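Local coordinates for quinone reductase (Klebsiella pneumoniae subsp. pneumoniae, PDB 4GI5), which binds FAD at the interface between two subunits and probably acts as an NAD(P)H-dependent quinone reductase, at residues E82-P86 with T87-K91. Residues are numbered along the deposited sequence; the frame is centred on the assembly and turned at random.
With FAD (flavin-adenine dinucleotide), chain C.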
loop_
_atom_site.group_PDB
_atom_site.type_symbol
_atom_site.label_atom_id
_atom_site.label_comp_id
_atom_site.label_asym_id
_atom_site.label_seq_id
_atom_site.Cartn_x
_atom_site.Cartn_y
_atom_site.Cartn_z
ATOM N N GLU B 82 24.971 12.172 -10.945
ATOM C CA GLU B 82 25.585 11.238 -11.895
ATOM C C GLU B 82 24.621 10.307 -12.526
ATOM O O GLU B 82 24.810 9.808 -13.633
ATOM C CB GLU B 82 26.734 10.431 -11.243
ATOM C CG GLU B 82 28.124 11.172 -11.476
ATOM C CD GLU B 82 28.249 12.220 -10.503
ATOM O OE1 GLU B 82 27.417 12.186 -9.537
ATOM O OE2 GLU B 82 29.039 13.175 -10.791
ATOM N N PHE B 83 23.512 10.010 -11.777
ATOM C CA PHE B 83 22.444 9.187 -12.340
ATOM C C PHE B 83 21.137 9.708 -11.646
ATOM O O PHE B 83 21.256 10.298 -10.593
ATOM C CB PHE B 83 22.652 7.690 -12.060
ATOM C CG PHE B 83 22.982 7.373 -10.620
ATOM C CD1 PHE B 83 21.949 7.104 -9.668
ATOM C CD2 PHE B 83 24.280 7.253 -10.142
ATOM C CE1 PHE B 83 22.260 6.831 -8.370
ATOM C CE2 PHE B 83 24.590 6.953 -8.884
ATOM C CZ PHE B 83 23.577 6.709 -7.922
ATOM N N TRP B 84 20.048 9.495 -12.302
ATOM C CA TRP B 84 18.764 10.005 -11.864
ATOM C C TRP B 84 18.452 9.364 -10.472
ATOM O O TRP B 84 18.738 8.163 -10.281
ATOM C CB TRP B 84 17.721 9.558 -12.831
ATOM C CG TRP B 84 16.435 10.144 -12.615
ATOM C CD1 TRP B 84 16.020 11.421 -12.969
ATOM C CD2 TRP B 84 15.324 9.551 -11.909
ATOM N NE1 TRP B 84 14.736 11.630 -12.542
ATOM C CE2 TRP B 84 14.248 10.504 -11.968
ATOM C CE3 TRP B 84 15.114 8.288 -11.364
ATOM C CZ2 TRP B 84 13.017 10.282 -11.402
ATOM C CZ3 TRP B 84 13.770 8.005 -10.855
ATOM C CH2 TRP B 84 12.807 9.049 -10.866
ATOM N N ARG B 85 17.921 10.166 -9.559
ATOM C CA ARG B 85 17.510 9.662 -8.229
ATOM C C ARG B 85 16.080 10.091 -7.954
ATOM O O ARG B 85 15.731 11.259 -8.106
ATOM C CB ARG B 85 18.362 10.166 -7.155
ATOM C CG ARG B 85 19.799 9.551 -7.256
ATOM C CD ARG B 85 20.687 10.091 -6.203
ATOM N NE ARG B 85 20.256 9.729 -4.840
ATOM C CZ ARG B 85 20.730 10.312 -3.759
ATOM N NH1 ARG B 85 21.708 11.173 -3.868
ATOM N NH2 ARG B 85 20.300 9.989 -2.575
ATOM N N PRO B 86 15.221 9.092 -7.616
ATOM C CA PRO B 86 13.835 9.504 -7.295
ATOM C C PRO B 86 13.689 10.696 -6.374
ATOM O O PRO B 86 12.834 11.532 -6.595
ATOM C CB PRO B 86 13.264 8.205 -6.638
ATOM C CG PRO B 86 13.996 7.088 -7.276
ATOM C CD PRO B 86 15.404 7.649 -7.514
ATOM N N THR B 87 14.516 10.754 -5.387
ATOM C CA THR B 87 14.432 11.854 -4.454
ATOM C C THR B 87 14.955 13.206 -5.028
ATOM O O THR B 87 14.252 14.175 -5.141
ATOM C CB THR B 87 15.143 11.552 -3.150
ATOM O OG1 THR B 87 16.498 11.126 -3.372
ATOM C CG2 THR B 87 14.461 10.427 -2.314
ATOM N N LEU B 88 16.242 13.264 -5.284
ATOM C CA LEU B 88 16.866 14.544 -5.603
ATOM C C LEU B 88 16.394 15.079 -6.914
ATOM O O LEU B 88 16.444 16.327 -7.115
ATOM C CB LEU B 88 18.409 14.414 -5.621
ATOM C CG LEU B 88 18.980 14.106 -4.217
ATOM C CD1 LEU B 88 20.526 14.284 -4.246
ATOM C CD2 LEU B 88 18.455 14.986 -3.130
ATOM N N ASP B 89 16.018 14.255 -7.850
ATOM C CA ASP B 89 15.520 14.714 -9.126
ATOM C C ASP B 89 14.152 15.348 -9.004
ATOM O O ASP B 89 13.848 16.373 -9.635
ATOM C CB ASP B 89 15.683 13.747 -10.288
ATOM C CG ASP B 89 17.155 13.671 -10.688
ATOM O OD1 ASP B 89 17.850 12.922 -10.085
ATOM O OD2 ASP B 89 17.577 14.384 -11.611
ATOM N N SER B 90 13.349 14.857 -8.079
ATOM C CA SER B 90 12.109 15.564 -7.686
ATOM C C SER B 90 12.391 16.885 -7.042
ATOM O O SER B 90 11.709 17.872 -7.346
ATOM C CB SER B 90 11.243 14.657 -6.750
ATOM O OG SER B 90 10.052 15.398 -6.409
ATOM N N LYS B 91 13.323 16.918 -6.123
ATOM C CA LYS B 91 13.653 18.148 -5.380
ATOM C C LYS B 91 13.974 19.266 -6.444
ATOM O O LYS B 91 13.419 20.389 -6.388
ATOM C CB LYS B 91 14.862 17.953 -4.561
ATOM C CG LYS B 91 15.332 19.222 -3.864
ATOM C CD LYS B 91 16.517 18.998 -2.934
ATOM C CE LYS B 91 16.959 20.397 -2.421
ATOM N NZ LYS B 91 18.099 20.052 -1.589
HETATM P PA FAD C . 19.424 5.968 -4.700
HETATM O O1A FAD C . 19.683 5.370 -5.995
HETATM O O2A FAD C . 18.759 7.303 -4.568
HETATM O O5B FAD C . 20.821 5.958 -3.911
HETATM C C5B FAD C . 20.871 6.287 -2.534
HETATM C C4B FAD C . 22.278 6.513 -2.114
HETATM O O4B FAD C . 22.982 5.284 -2.169
HETATM C C3B FAD C . 22.938 7.512 -3.065
HETATM O O3B FAD C . 23.604 8.386 -2.140
HETATM C C2B FAD C . 23.902 6.621 -3.790
HETATM O O2B FAD C . 25.049 7.349 -4.255
HETATM C C1B FAD C . 24.238 5.532 -2.803
HETATM N N9A FAD C . 24.748 4.343 -3.543
HETATM C C8A FAD C . 24.314 3.720 -4.744
HETATM N N7A FAD C . 25.062 2.670 -5.083
HETATM C C5A FAD C . 25.986 2.715 -4.144
HETATM C C6A FAD C . 27.199 1.890 -4.038
HETATM N N6A FAD C . 27.278 0.971 -5.048
HETATM N N1A FAD C . 28.055 2.073 -2.999
HETATM C C2A FAD C . 27.837 3.050 -2.169
HETATM N N3A FAD C . 26.671 3.808 -2.259
HETATM C C4A FAD C . 25.768 3.643 -3.154
HETATM N N1 FAD C . 11.573 6.381 3.030
HETATM C C2 FAD C . 10.930 5.985 4.115
HETATM O O2 FAD C . 11.567 5.588 5.104
HETATM N N3 FAD C . 9.576 5.829 4.137
HETATM C C4 FAD C . 8.827 6.358 3.143
HETATM O O4 FAD C . 7.576 6.246 3.184
HETATM C C4X FAD C . 9.433 6.862 1.975
HETATM N N5 FAD C . 8.648 7.428 0.965
HETATM C C5X FAD C . 9.301 7.765 -0.242
HETATM C C6 FAD C . 8.518 8.131 -1.364
HETATM C C7 FAD C . 9.170 8.507 -2.542
HETATM C C7M FAD C . 8.336 8.824 -3.734
HETATM C C8 FAD C . 10.608 8.527 -2.581
HETATM C C8M FAD C . 11.345 8.857 -3.873
HETATM C C9 FAD C . 11.399 8.148 -1.508
HETATM C C9A FAD C . 10.731 7.776 -0.310
HETATM N N10 FAD C . 11.488 7.321 0.807
HETATM C C10 FAD C . 10.873 6.870 1.977
HETATM C "C1'" FAD C . 12.922 7.157 0.716
HETATM C "C2'" FAD C . 13.232 5.903 -0.104
HETATM O "O2'" FAD C . 12.869 4.674 0.563
HETATM C "C3'" FAD C . 14.746 5.909 -0.391
HETATM O "O3'" FAD C . 14.939 7.018 -1.291
HETATM C "C4'" FAD C . 15.182 4.640 -1.164
HETATM O "O4'" FAD C . 15.123 3.519 -0.266
HETATM C "C5'" FAD C . 16.633 4.775 -1.701
HETATM O "O5'" FAD C . 16.932 3.667 -2.547
HETATM P P FAD C . 17.300 4.037 -4.096
HETATM O O1P FAD C . 17.675 2.708 -4.778
HETATM O O2P FAD C . 16.289 4.885 -4.738
HETATM O O3P FAD C . 18.600 4.904 -3.736
HETATM O O HOH W 1 20.524 12.829 -9.761
#
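At the N-terminal turn of helix 86-96, beside an FAD held mainly by the second subunit of this flavodoxin-like dimer, R85 and D89 join loop to helix through two bonds. R85 N donates almost straight to D89 OD1 (2.8 Å, 171°), approaching from above the carboxylate plane, and D89 N returns a bond to R85 O at 3.0 Å. Aspartate suits this position because its short side chain reaches back to the loop: OD1 also accepts from a water that donates to F83 O, while OD2 takes V80 N. The carboxylate lies over one face of the W84 indole, their planes 26° apart, and W84 NE1 bonds to S75 OG instead.

R85 bends at chi3 (64°), which helps bring NE to FAD O2A at 2.9 Å. Its guanidinium is sandwiched between ribose C3B, 3.6 Å above one face, and L88 on the other, where CD1 approaches NH1. Proline fits a first helical turn, which needs no N-H from it, and P86 CB packs 3.4 Å from flavin methyl C8M. Arginine's charge probably offsets that of the pyrophosphate, so one subunit's helix start completes a cofactor site built largely by the other.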